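Local structure of glucokinase (Enterococcus faecalis, 2QM1) at residues 19-24 with 30-35; 49-54 with 106-111; 124-129 with 135-140; 201-206 with 239-244. The protein probably phosphorylates glucose with ATP as a glucokinase of the ROK family, and binds zinc and magnesium ions. All coordinates share one frame; numbering follows the deposited sequence. Where two conformers were deposited one is given.

Contact 1 of 4, residues 19-24 with 30-35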
loop_
_atom_site.group_PDB
_atom_site.type_symbol
_atom_site.label_atom_id
_atom_site.label_comp_id
_atom_site.label_asym_id
_atom_site.label_seq_id
_atom_site.Cartn_x
_atom_site.Cartn_y
_atom_site.Cartn_z
ATOM N N LYS B 19 27.118 10.317 2.458
ATOM C CA LYS B 19 27.150 10.943 3.767
ATOM C C LYS B 19 27.166 9.861 4.841
ATOM O O LYS B 19 26.502 8.861 4.679
ATOM C CB LYS B 19 25.909 11.765 3.963
ATOM C CG LYS B 19 25.723 12.825 2.938
ATOM C CD LYS B 19 24.924 13.930 3.560
ATOM C CE LYS B 19 24.007 14.553 2.585
ATOM N NZ LYS B 19 22.927 13.547 2.361
ATOM N N PHE B 20 27.896 10.110 5.930
ATOM C CA PHE B 20 28.028 9.175 7.053
ATOM C C PHE B 20 27.647 9.899 8.324
ATOM O O PHE B 20 27.798 11.146 8.419
ATOM C CB PHE B 20 29.468 8.721 7.195
ATOM C CG PHE B 20 30.067 8.171 5.944
ATOM C CD1 PHE B 20 30.188 6.805 5.768
ATOM C CD2 PHE B 20 30.558 9.015 4.953
ATOM C CE1 PHE B 20 30.757 6.286 4.603
ATOM C CE2 PHE B 20 31.112 8.494 3.772
ATOM C CZ PHE B 20 31.230 7.133 3.610
ATOM N N ALA B 21 27.125 9.145 9.289
ATOM C CA ALA B 21 27.036 9.672 10.645
ATOM C C ALA B 21 27.259 8.566 11.619
ATOM O O ALA B 21 26.996 7.414 11.300
ATOM C CB ALA B 21 25.696 10.311 10.926
ATOM N N ILE B 22 27.687 8.976 12.810
ATOM C CA ILE B 22 27.782 8.148 13.976
ATOM C C ILE B 22 26.801 8.692 14.989
ATOM O O ILE B 22 26.767 9.892 15.285
ATOM C CB ILE B 22 29.196 8.129 14.549
ATOM C CG1 ILE B 22 30.137 7.360 13.604
ATOM C CG2 ILE B 22 29.189 7.475 15.904
ATOM C CD1 ILE B 22 31.562 7.668 13.850
ATOM N N LEU B 23 25.993 7.787 15.519
ATOM C CA LEU B 23 24.887 8.210 16.331
ATOM C C LEU B 23 24.856 7.394 17.588
ATOM O O LEU B 23 25.398 6.288 17.610
ATOM C CB LEU B 23 23.587 7.981 15.539
ATOM C CG LEU B 23 23.283 8.815 14.287
ATOM C CD1 LEU B 23 23.759 8.148 13.013
ATOM C CD2 LEU B 23 21.779 9.079 14.144
ATOM N N THR B 24 24.207 7.914 18.629
ATOM C CA THR B 24 23.911 7.091 19.813
ATOM C C THR B 24 22.825 6.106 19.423
ATOM O O THR B 24 22.127 6.311 18.403
ATOM C CB THR B 24 23.345 7.915 20.998
ATOM O OG1 THR B 24 22.071 8.444 20.620
ATOM C CG2 THR B 24 24.277 9.074 21.392
ATOM N N GLN B 30 26.260 12.046 16.685
ATOM C CA GLN B 30 27.494 12.485 17.334
ATOM C C GLN B 30 28.507 13.169 16.368
ATOM O O GLN B 30 29.145 14.146 16.757
ATOM C CB GLN B 30 28.146 11.297 18.055
ATOM C CG GLN B 30 27.260 10.625 19.152
ATOM C CD GLN B 30 27.911 9.400 19.820
ATOM O OE1 GLN B 30 28.800 8.720 19.244
ATOM N NE2 GLN B 30 27.448 9.092 21.011
ATOM N N GLN B 31 28.639 12.656 15.123
ATOM C CA GLN B 31 29.548 13.189 14.062
ATOM C C GLN B 31 28.961 12.930 12.712
ATOM O O GLN B 31 28.298 11.937 12.559
ATOM C CB GLN B 31 30.891 12.452 14.010
ATOM C CG GLN B 31 31.136 11.483 15.084
ATOM C CD GLN B 31 32.557 10.988 15.102
ATOM O OE1 GLN B 31 33.372 11.320 14.225
ATOM N NE2 GLN B 31 32.868 10.172 16.099
ATOM N N LYS B 32 29.245 13.809 11.734
ATOM C CA LYS B 32 28.842 13.633 10.343
ATOM C C LYS B 32 30.014 13.926 9.457
ATOM O O LYS B 32 30.857 14.736 9.819
ATOM C CB LYS B 32 27.758 14.662 9.936
ATOM C CG LYS B 32 26.439 14.624 10.748
ATOM C CD LYS B 32 25.637 15.875 10.444
ATOM C CE LYS B 32 25.184 15.945 8.996
ATOM N NZ LYS B 32 24.230 17.137 8.877
ATOM N N TRP B 33 30.037 13.300 8.271
ATOM C CA TRP B 33 31.084 13.549 7.266
ATOM C C TRP B 33 30.648 13.045 5.910
ATOM O O TRP B 33 29.630 12.341 5.794
ATOM C CB TRP B 33 32.419 12.962 7.710
ATOM C CG TRP B 33 32.562 11.447 7.699
ATOM C CD1 TRP B 33 33.146 10.694 6.716
ATOM C CD2 TRP B 33 32.186 10.525 8.738
ATOM N NE1 TRP B 33 33.156 9.351 7.066
ATOM C CE2 TRP B 33 32.574 9.210 8.298
ATOM C CE3 TRP B 33 31.582 10.669 9.998
ATOM C CZ2 TRP B 33 32.348 8.054 9.067
ATOM C CZ3 TRP B 33 31.338 9.515 10.771
ATOM C CH2 TRP B 33 31.731 8.212 10.297
ATOM N N SER B 34 31.322 13.469 4.855
ATOM C CA SER B 34 30.919 12.981 3.528
ATOM C C SER B 34 32.108 12.836 2.600
ATOM O O SER B 34 33.230 13.224 2.958
ATOM C CB SER B 34 29.742 13.814 2.901
ATOM O OG SER B 34 30.125 15.163 2.700
ATOM N N ILE B 35 31.865 12.193 1.454
ATOM C CA ILE B 35 32.801 12.160 0.324
ATOM C C ILE B 35 31.990 12.195 -0.971
ATOM O O ILE B 35 30.763 11.981 -0.948
ATOM C CB ILE B 35 33.683 10.870 0.296
ATOM C CG1 ILE B 35 32.800 9.623 -0.030
ATOM C CG2 ILE B 35 34.528 10.744 1.602
ATOM C CD1 ILE B 35 33.364 8.276 0.293
#

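Contact 2 of 4, residues 49-54 with 106-111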
loop_
_atom_site.group_PDB
_atom_site.type_symbol
_atom_site.label_atom_id
_atom_site.label_comp_id
_atom_site.label_asym_id
_atom_site.label_seq_id
_atom_site.Cartn_x
_atom_site.Cartn_y
_atom_site.Cartn_z
ATOM N N SER B 49 35.350 2.825 -1.410
ATOM C CA SER B 49 35.476 4.163 -0.850
ATOM C C SER B 49 34.736 4.295 0.508
ATOM O O SER B 49 35.172 5.034 1.395
ATOM C CB SER B 49 35.017 5.230 -1.841
ATOM O OG SER B 49 33.629 5.220 -1.949
ATOM N N ILE B 50 33.647 3.543 0.665
ATOM C CA ILE B 50 32.833 3.601 1.870
ATOM C C ILE B 50 33.600 2.875 2.958
ATOM O O ILE B 50 33.705 3.371 4.079
ATOM C CB ILE B 50 31.436 2.957 1.613
ATOM C CG1 ILE B 50 30.615 3.812 0.596
ATOM C CG2 ILE B 50 30.701 2.689 2.907
ATOM C CD1 ILE B 50 29.175 3.169 0.222
ATOM N N ILE B 51 34.133 1.699 2.613
ATOM C CA ILE B 51 34.962 0.921 3.536
ATOM C C ILE B 51 36.155 1.740 4.030
ATOM O O ILE B 51 36.412 1.838 5.251
ATOM C CB ILE B 51 35.456 -0.347 2.838
ATOM C CG1 ILE B 51 34.259 -1.311 2.570
ATOM C CG2 ILE B 51 36.647 -0.962 3.626
ATOM C CD1 ILE B 51 34.622 -2.515 1.652
ATOM N N GLU B 52 36.893 2.321 3.075
ATOM C CA GLU B 52 37.999 3.222 3.377
ATOM C C GLU B 52 37.644 4.419 4.241
ATOM O O GLU B 52 38.411 4.752 5.122
ATOM C CB GLU B 52 38.697 3.705 2.109
ATOM C CG GLU B 52 39.882 4.617 2.341
ATOM C CD GLU B 52 40.896 4.087 3.375
ATOM O OE1 GLU B 52 41.476 4.927 4.088
ATOM O OE2 GLU B 52 41.118 2.857 3.475
ATOM N N SER B 53 36.522 5.085 3.950
ATOM C CA SER B 53 36.146 6.275 4.706
ATOM C C SER B 53 35.839 5.909 6.184
ATOM O O SER B 53 36.192 6.639 7.098
ATOM C CB SER B 53 34.951 6.955 4.040
ATOM O OG SER B 53 34.494 8.072 4.791
ATOM N N ILE B 54 35.190 4.765 6.411
ATOM C CA ILE B 54 34.923 4.311 7.766
ATOM C C ILE B 54 36.186 3.809 8.478
ATOM O O ILE B 54 36.426 4.131 9.633
ATOM C CB ILE B 54 33.800 3.259 7.781
ATOM C CG1 ILE B 54 32.446 3.929 7.532
ATOM C CG2 ILE B 54 33.814 2.441 9.112
ATOM C CD1 ILE B 54 31.404 2.959 7.150
ATOM N N SER B 106 32.267 -8.048 5.346
ATOM C CA SER B 106 33.572 -8.742 5.275
ATOM C C SER B 106 34.769 -7.841 5.622
ATOM O O SER B 106 35.607 -8.168 6.474
ATOM C CB SER B 106 33.771 -9.357 3.908
ATOM O OG SER B 106 34.929 -10.186 3.953
ATOM N N ALA B 107 34.814 -6.684 4.972
ATOM C CA ALA B 107 35.898 -5.726 5.133
ATOM C C ALA B 107 35.963 -5.116 6.538
ATOM O O ALA B 107 37.034 -4.799 7.025
ATOM C CB ALA B 107 35.770 -4.613 4.111
ATOM N N LEU B 108 34.804 -4.916 7.150
ATOM C CA LEU B 108 34.719 -4.066 8.335
ATOM C C LEU B 108 34.610 -4.875 9.633
ATOM O O LEU B 108 35.059 -4.416 10.677
ATOM C CB LEU B 108 33.578 -3.050 8.177
ATOM C CG LEU B 108 33.911 -1.570 7.935
ATOM C CD1 LEU B 108 35.393 -1.272 7.500
ATOM C CD2 LEU B 108 32.872 -0.762 7.080
ATOM N N GLY B 109 34.050 -6.080 9.583
ATOM C CA GLY B 109 33.959 -6.898 10.812
ATOM C C GLY B 109 32.948 -6.353 11.825
ATOM O O GLY B 109 33.031 -6.631 13.048
ATOM N N ILE B 110 32.002 -5.584 11.321
ATOM C CA ILE B 110 30.896 -5.123 12.139
ATOM C C ILE B 110 29.591 -5.308 11.353
ATOM O O ILE B 110 29.550 -5.053 10.151
ATOM C CB ILE B 110 31.115 -3.672 12.671
ATOM C CG1 ILE B 110 30.094 -2.691 12.127
ATOM C CG2 ILE B 110 32.543 -3.192 12.494
ATOM C CD1 ILE B 110 29.132 -2.330 13.143
ATOM N N PRO B 111 28.520 -5.756 12.036
ATOM C CA PRO B 111 27.289 -6.175 11.336
ATOM C C PRO B 111 26.685 -5.043 10.487
ATOM O O PRO B 111 26.727 -3.874 10.884
ATOM C CB PRO B 111 26.346 -6.626 12.474
ATOM C CG PRO B 111 26.870 -5.985 13.663
ATOM C CD PRO B 111 28.366 -5.841 13.498
#

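Contact 3 of 4, residues 124-129 with 135-140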
loop_
_atom_site.group_PDB
_atom_site.type_symbol
_atom_site.label_atom_id
_atom_site.label_comp_id
_atom_site.label_asym_id
_atom_site.label_seq_id
_atom_site.Cartn_x
_atom_site.Cartn_y
_atom_site.Cartn_z
ATOM N N GLY B 124 13.872 7.119 9.165
ATOM C CA GLY B 124 14.439 8.261 9.908
ATOM C C GLY B 124 13.322 9.222 10.318
ATOM O O GLY B 124 13.282 9.715 11.469
ATOM N N GLU B 125 12.434 9.540 9.380
ATOM C CA GLU B 125 11.330 10.466 9.743
ATOM C C GLU B 125 10.343 9.805 10.712
ATOM O O GLU B 125 9.884 10.406 11.665
ATOM C CB GLU B 125 10.638 11.060 8.493
ATOM C CG GLU B 125 11.565 12.025 7.762
ATOM C CD GLU B 125 11.581 13.433 8.378
ATOM O OE1 GLU B 125 10.745 13.722 9.295
ATOM O OE2 GLU B 125 12.400 14.243 7.912
ATOM N N ARG B 126 10.089 8.523 10.541
ATOM C CA ARG B 126 9.285 7.848 11.565
ATOM C C ARG B 126 9.913 7.897 12.984
ATOM O O ARG B 126 9.217 8.161 13.962
ATOM C CB ARG B 126 8.978 6.427 11.125
ATOM C CG ARG B 126 8.206 5.639 12.140
ATOM C CD ARG B 126 7.932 4.280 11.588
ATOM N NE ARG B 126 7.376 3.413 12.601
ATOM C CZ ARG B 126 8.013 2.334 13.040
ATOM N NH1 ARG B 126 9.218 1.982 12.534
ATOM N NH2 ARG B 126 7.448 1.598 13.962
ATOM N N TRP B 127 11.217 7.637 13.086
ATOM C CA TRP B 127 11.917 7.504 14.370
ATOM C C TRP B 127 12.134 8.801 15.093
ATOM O O TRP B 127 11.940 8.846 16.318
ATOM C CB TRP B 127 13.315 6.877 14.168
ATOM C CG TRP B 127 14.045 6.449 15.448
ATOM C CD1 TRP B 127 13.504 6.210 16.672
ATOM C CD2 TRP B 127 15.449 6.132 15.557
ATOM N NE1 TRP B 127 14.480 5.779 17.551
ATOM C CE2 TRP B 127 15.684 5.724 16.891
ATOM C CE3 TRP B 127 16.524 6.155 14.649
ATOM C CZ2 TRP B 127 16.955 5.360 17.354
ATOM C CZ3 TRP B 127 17.793 5.795 15.109
ATOM C CH2 TRP B 127 17.997 5.407 16.455
ATOM N N LYS B 128 12.545 9.843 14.353
ATOM C CA LYS B 128 12.958 11.122 14.950
ATOM C C LYS B 128 12.245 12.328 14.367
ATOM O O LYS B 128 12.369 13.456 14.876
ATOM C CB LYS B 128 14.480 11.282 14.814
ATOM C CG LYS B 128 15.221 10.268 15.667
ATOM C CD LYS B 128 15.125 10.660 17.154
ATOM C CE LYS B 128 15.676 9.551 18.051
ATOM N NZ LYS B 128 15.467 9.907 19.491
ATOM N N GLY B 129 11.482 12.103 13.298
ATOM C CA GLY B 129 10.796 13.233 12.664
ATOM C C GLY B 129 9.284 13.188 12.748
ATOM O O GLY B 129 8.726 12.744 13.780
ATOM N N PRO B 135 2.961 3.136 13.782
ATOM C CA PRO B 135 3.080 1.906 12.974
ATOM C C PRO B 135 2.746 2.061 11.511
ATOM O O PRO B 135 3.027 1.166 10.753
ATOM C CB PRO B 135 2.038 0.958 13.580
ATOM C CG PRO B 135 1.680 1.566 14.956
ATOM C CD PRO B 135 1.982 3.020 14.877
ATOM N N ASP B 136 2.060 3.150 11.140
ATOM C CA ASP B 136 1.646 3.340 9.772
ATOM C C ASP B 136 2.004 4.747 9.318
ATOM O O ASP B 136 1.323 5.713 9.668
ATOM C CB ASP B 136 0.138 3.009 9.599
ATOM C CG ASP B 136 -0.195 1.588 10.071
ATOM O OD1 ASP B 136 -0.020 0.619 9.299
ATOM O OD2 ASP B 136 -0.593 1.430 11.241
ATOM N N VAL B 137 3.084 4.842 8.541
ATOM C CA VAL B 137 3.611 6.145 8.039
ATOM C C VAL B 137 4.080 5.984 6.595
ATOM O O VAL B 137 4.825 5.040 6.276
ATOM C CB VAL B 137 4.808 6.695 8.872
ATOM C CG1 VAL B 137 5.264 8.076 8.344
ATOM C CG2 VAL B 137 4.442 6.841 10.324
ATOM N N ILE B 138 3.654 6.898 5.735
ATOM C CA ILE B 138 4.194 6.954 4.363
ATOM C C ILE B 138 5.093 8.177 4.183
ATOM O O ILE B 138 4.711 9.311 4.528
ATOM C CB ILE B 138 3.083 6.910 3.330
ATOM C CG1 ILE B 138 2.298 5.589 3.502
ATOM C CG2 ILE B 138 3.626 7.002 1.941
ATOM C CD1 ILE B 138 0.938 5.513 2.708
ATOM N N PHE B 139 6.321 7.924 3.735
ATOM C CA PHE B 139 7.264 8.988 3.366
ATOM C C PHE B 139 7.315 9.142 1.844
ATOM O O PHE B 139 7.500 8.160 1.116
ATOM C CB PHE B 139 8.673 8.719 3.929
ATOM C CG PHE B 139 9.663 9.819 3.649
ATOM C CD1 PHE B 139 9.454 11.110 4.145
ATOM C CD2 PHE B 139 10.802 9.571 2.910
ATOM C CE1 PHE B 139 10.335 12.131 3.890
ATOM C CE2 PHE B 139 11.722 10.610 2.648
ATOM C CZ PHE B 139 11.469 11.895 3.138
ATOM N N ILE B 140 7.127 10.382 1.383
ATOM C CA ILE B 140 7.346 10.758 -0.008
ATOM C C ILE B 140 8.398 11.897 -0.135
ATOM O O ILE B 140 8.246 12.980 0.454
ATOM C CB ILE B 140 6.020 11.144 -0.721
ATOM C CG1 ILE B 140 6.296 11.812 -2.052
ATOM C CG2 ILE B 140 5.221 12.135 0.101
ATOM C CD1 ILE B 140 6.968 10.952 -3.036
#

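Contact 4 of 4, residues 201-206 with 239-244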
loop_
_atom_site.group_PDB
_atom_site.type_symbol
_atom_site.label_atom_id
_atom_site.label_comp_id
_atom_site.label_asym_id
_atom_site.label_seq_id
_atom_site.Cartn_x
_atom_site.Cartn_y
_atom_site.Cartn_z
ATOM N N ARG B 201 6.200 24.692 -18.036
ATOM C CA ARG B 201 6.526 24.784 -19.485
ATOM C C ARG B 201 5.340 24.514 -20.381
ATOM O O ARG B 201 5.299 24.972 -21.522
ATOM C CB ARG B 201 7.641 23.790 -19.873
ATOM C CG ARG B 201 8.957 24.432 -20.082
ATOM C CD ARG B 201 10.094 23.449 -19.918
ATOM N NE ARG B 201 11.333 24.157 -19.715
ATOM C CZ ARG B 201 12.529 23.592 -19.675
ATOM N NH1 ARG B 201 12.671 22.280 -19.845
ATOM N NH2 ARG B 201 13.587 24.350 -19.487
ATOM N N HIS B 202 4.381 23.755 -19.865
ATOM C CA HIS B 202 3.245 23.347 -20.662
ATOM C C HIS B 202 1.944 24.034 -20.353
ATOM O O HIS B 202 1.089 24.085 -21.198
ATOM C CB HIS B 202 3.175 21.822 -20.726
ATOM C CG HIS B 202 4.308 21.238 -21.519
ATOM N ND1 HIS B 202 4.301 21.190 -22.899
ATOM C CD2 HIS B 202 5.501 20.732 -21.131
ATOM C CE1 HIS B 202 5.431 20.660 -23.325
ATOM N NE2 HIS B 202 6.177 20.376 -22.273
ATOM N N LEU B 203 1.840 24.626 -19.170
ATOM C CA LEU B 203 0.711 25.453 -18.794
ATOM C C LEU B 203 0.867 26.900 -19.243
ATOM O O LEU B 203 -0.074 27.693 -19.164
ATOM C CB LEU B 203 0.559 25.443 -17.280
ATOM C CG LEU B 203 -0.082 24.281 -16.554
ATOM C CD1 LEU B 203 -0.073 24.616 -15.082
ATOM C CD2 LEU B 203 -1.492 24.207 -16.997
ATOM N N SER B 204 2.079 27.247 -19.660
ATOM C CA SER B 204 2.439 28.608 -20.045
ATOM C C SER B 204 1.494 29.133 -21.125
ATOM O O SER B 204 1.001 30.247 -21.043
ATOM C CB SER B 204 3.892 28.645 -20.523
ATOM O OG SER B 204 4.138 29.762 -21.348
ATOM N N GLU B 205 1.263 28.292 -22.123
ATOM C CA GLU B 205 0.306 28.529 -23.201
ATOM C C GLU B 205 -1.164 28.721 -22.742
ATOM O O GLU B 205 -2.000 29.179 -23.517
ATOM C CB GLU B 205 0.361 27.345 -24.161
ATOM C CG GLU B 205 -0.260 26.096 -23.569
ATOM C CD GLU B 205 -0.025 24.874 -24.391
ATOM O OE1 GLU B 205 -1.025 24.210 -24.704
ATOM O OE2 GLU B 205 1.146 24.570 -24.729
ATOM N N GLU B 206 -1.476 28.334 -21.505
ATOM C CA GLU B 206 -2.818 28.503 -20.949
ATOM C C GLU B 206 -2.896 29.780 -20.103
ATOM O O GLU B 206 -3.869 30.012 -19.378
ATOM C CB GLU B 206 -3.194 27.283 -20.101
ATOM C CG GLU B 206 -3.129 25.963 -20.866
ATOM C CD GLU B 206 -3.658 24.784 -20.072
ATOM O OE1 GLU B 206 -4.535 25.015 -19.193
ATOM O OE2 GLU B 206 -3.198 23.634 -20.334
ATOM N N ALA B 239 2.471 31.249 -11.155
ATOM C CA ALA B 239 2.947 30.330 -10.126
ATOM C C ALA B 239 1.815 29.607 -9.400
ATOM O O ALA B 239 1.968 28.463 -8.975
ATOM C CB ALA B 239 3.829 31.041 -9.151
ATOM N N LEU B 240 0.679 30.274 -9.264
ATOM C CA LEU B 240 -0.455 29.727 -8.515
ATOM C C LEU B 240 -1.186 28.666 -9.338
ATOM O O LEU B 240 -1.760 27.727 -8.778
ATOM C CB LEU B 240 -1.432 30.851 -8.106
ATOM C CG LEU B 240 -0.979 31.758 -6.955
ATOM C CD1 LEU B 240 -1.770 33.076 -6.894
ATOM C CD2 LEU B 240 -1.053 30.954 -5.636
HETATM N N MSE B 241 -1.190 28.857 -10.656
HETATM C CA MSE B 241 -1.739 27.888 -11.597
HETATM C C MSE B 241 -0.874 26.617 -11.612
HETATM O O MSE B 241 -1.431 25.512 -11.604
HETATM C CB MSE B 241 -1.838 28.511 -12.992
HETATM C CG MSE B 241 -2.664 27.731 -14.019
HETATM SE SE MSE B 241 -2.567 28.485 -15.842
HETATM C CE MSE B 241 -3.989 29.776 -15.566
ATOM N N VAL B 242 0.458 26.787 -11.600
ATOM C CA VAL B 242 1.432 25.655 -11.616
ATOM C C VAL B 242 1.415 24.838 -10.332
ATOM O O VAL B 242 1.227 23.631 -10.382
ATOM C CB VAL B 242 2.895 26.115 -11.921
ATOM C CG1 VAL B 242 3.849 24.910 -12.013
ATOM C CG2 VAL B 242 2.946 26.948 -13.206
ATOM N N VAL B 243 1.609 25.503 -9.189
ATOM C CA VAL B 243 1.396 24.902 -7.860
ATOM C C VAL B 243 0.070 24.119 -7.753
ATOM O O VAL B 243 0.069 22.995 -7.330
ATOM C CB VAL B 243 1.478 25.982 -6.735
ATOM C CG1 VAL B 243 0.876 25.508 -5.461
ATOM C CG2 VAL B 243 2.909 26.429 -6.494
ATOM N N ASP B 244 -1.031 24.737 -8.143
ATOM C CA ASP B 244 -2.367 24.122 -8.215
ATOM C C ASP B 244 -2.402 22.809 -8.999
ATOM O O ASP B 244 -2.941 21.797 -8.546
ATOM C CB ASP B 244 -3.293 25.111 -8.896
ATOM C CG ASP B 244 -4.564 25.317 -8.157
ATOM O OD1 ASP B 244 -5.191 24.313 -7.741
ATOM O OD2 ASP B 244 -4.949 26.507 -7.987
#

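Contact 1 of 4, residues 19-24 with 30-35
Gln30 opens the pairing of 30-35 with the antiparallel strand 19-24: its N donates to Ile22 O over 2.6 Å, while its amide NE2 lies against Thr24 CG2. Gln31 N reaches the same Ile22 O by a weak bond, so two residues face one in a classic beta bulge; Gln31 O accepts Ile22 N, its side chain lies along Ile22 CD1, and OE1 is hydrogen-bonded to Arg57 NH2. Lys32 lies opposite Ala21 in a non-hydrogen-bonded pair; its CA makes a CA-H...O contact with Phe20 O, and its NZ a salt bridge with Glu309. Trp33 exchanges two backbone bonds with Phe20, the one from Phe20 N to Trp33 O being 2.8 Å. With CG set between backbone N and carbonyl carbon (chi1 71°), the indole turns back over its partner: the five-membered ring makes an offset stack on the Phe20 ring, planes 6° apart, Phe20 CB sits 3.5 Å from the centroid of the six-membered ring as a CH-pi contact, and Ile22 CD1 meets the indole edge. Trp33 NE1 is hydrogen-bonded to Ser53 OG. Ser34 CB packs on Lys19, and Ile35 CD1 touches the Phe20 edge. In this hairpin, paired backbone bonds fix the register, the bulge interrupts it at Ile22, and the stacked rings pack toward helix 46-60.

Contact 2 of 4, residues 49-54 with 106-111
Ile51 meets Ala107 and Leu108 where helix 46-60 lies beside the last turn of helix 100-108. From its CB the side chain divides. CG1, beside the backbone N and anti to the carbonyl carbon (chi1 -68°), passes 3.9 Å from Ala107 CB; the extended CD1 beyond it comes to 3.4 Å from the same Ala107 CB, tighter than an ordinary carbon contact. The other branch, CG2, touches both residues, lying 3.8 Å from Ala107 CB and 4.1 Å from Leu108 CD1. The alanine methyl is therefore held against both branches of one isoleucine, while the Ala107 carbonyl accepts a hydrogen bond from Arg55. One turn on, Ile54 takes the other arm of the leucine: its CG2 is 3.9 Å from Leu108 CD2 and its CD1 4.0 Å from that methyl, the two side chains crossing at about a right angle. Leu108 thus spreads its methyls over successive turns of helix 46-60, CD1 also lying near the carbonyl of Ile51. Behind these residues, Leu108 rests on Ile71 and Ile54 on Ile11, so the seam continues into the strands of the mixed sheet. Beyond Leu108 the chain heads into strand 112-116. With no hydrogen bond between the two segments, the seam depends on the fit of methyl groups against one another and not on any directional bond.

Contact 3 of 4, residues 124-129 with 135-140
Chi1 of Glu125 (-69°) sets CG beside the backbone N and against Phe139, whose ring is carried toward the helix with CG anti to the backbone N (chi1 -177°); the bend at chi2 of Glu125 then turns the carboxylate. Glu125 CG lies 4.1 Å from Phe139 CE1, approaching the ring obliquely, and the carboxylate is turned to within 13° of the ring plane. The aromatic carbon thus meets the aliphatic part of the glutamate, whose oxygens are engaged beyond it: OE1 by the backbone N of Ala130 and Glu305, OE2 by that of Leu306. Three amides hold this buried carboxylate, which would probably favour its charged form. The segments belong to a helix, 117-128, and the strand that follows it, 137-142, in the actin-like ATPase fold of the ROK family; the strand lies inside the second mixed sheet and the helix packs over its face. Phe139 and Val137 both rest on Val267 of the neighbouring strand 265-269. Next along the helix, Arg126 runs out extended as far as NE, its CG 4.3 Å from Val137 CG2. Farther out, Arg126 NH2 approaches Pro135 CA at 4.5 Å, and its NE donates to the carbonyl of Asn134 in the connecting loop.

Contact 4 of 4, residues 201-206 with 239-244
Leu203 and Val242 mark the nearest approach of the two backbones, their CA atoms 7.2 Å apart. The first segment belongs to helix 193-203 and includes a short 3-10 stretch at 204-205, with Glu206 N bonded back to Leu203 O over 2.8 Å; the second is a regular turn and a half of the long helix 237-261, with Val243 N bonded to Ala239 O and Asp244 N to Leu240 O. On the 201-206 side, Leu203 carries most of the contact, through one methyl: Leu203 CD1 lies 3.8 Å from Met241 O and 3.9 Å from Val242 CA, so it rests on the helix backbone itself. The same CD1 is 4.2 Å from Met241 CG and 4.3 Å from Val242 CG2, which places it at the base of both side chains.

Met241, a selenomethionine, leaves its helix with CG anti to the backbone N (chi1 -167°) and bends at its last torsion. This carries its methyl to the turn, where Met241 CE stands 3.8 Å from Glu206 O and SE lies a little farther from that oxygen. The selenium end thus lies beside the carbonyl of the exposed Glu206, while Val242 also touches Val196, Val199 and Ala200 of helix 193-203. On its other side, helix 237-261 is met by helices 225-233 and 277-289, Val243 touching Phe229 and Phe278. No hydrogen bond crosses between the segments: this is apolar helix-to-helix packing in the helical part of the ROK fold, away from both metal sites.

Overall arrangement
Contacts 1 and 2 adjoin, their centres about 14 Å apart: strand 29-36 leads into helix 46-60, and Trp33 NE1 to Ser53 OG, 2.9 Å, is a probable hydrogen bond between them. Helix 46-60 is shared by both, packing on the hairpin and on helix 100-108. Contact 3 belongs to the other mixed sheet, with its centre about 20 Å from that of contact 1 and no touch between them. It is the contact nearest the magnesium site: the Phe139 side chain is about 8 Å from the bound magnesium ion, which Asn116, Asn119 and Gly148 coordinate. Contact 4 is remote, its centre about 32 Å from that of contact 3 and about 48 Å from that of contact 2, and lies across the chain's centre from contacts 1 and 2.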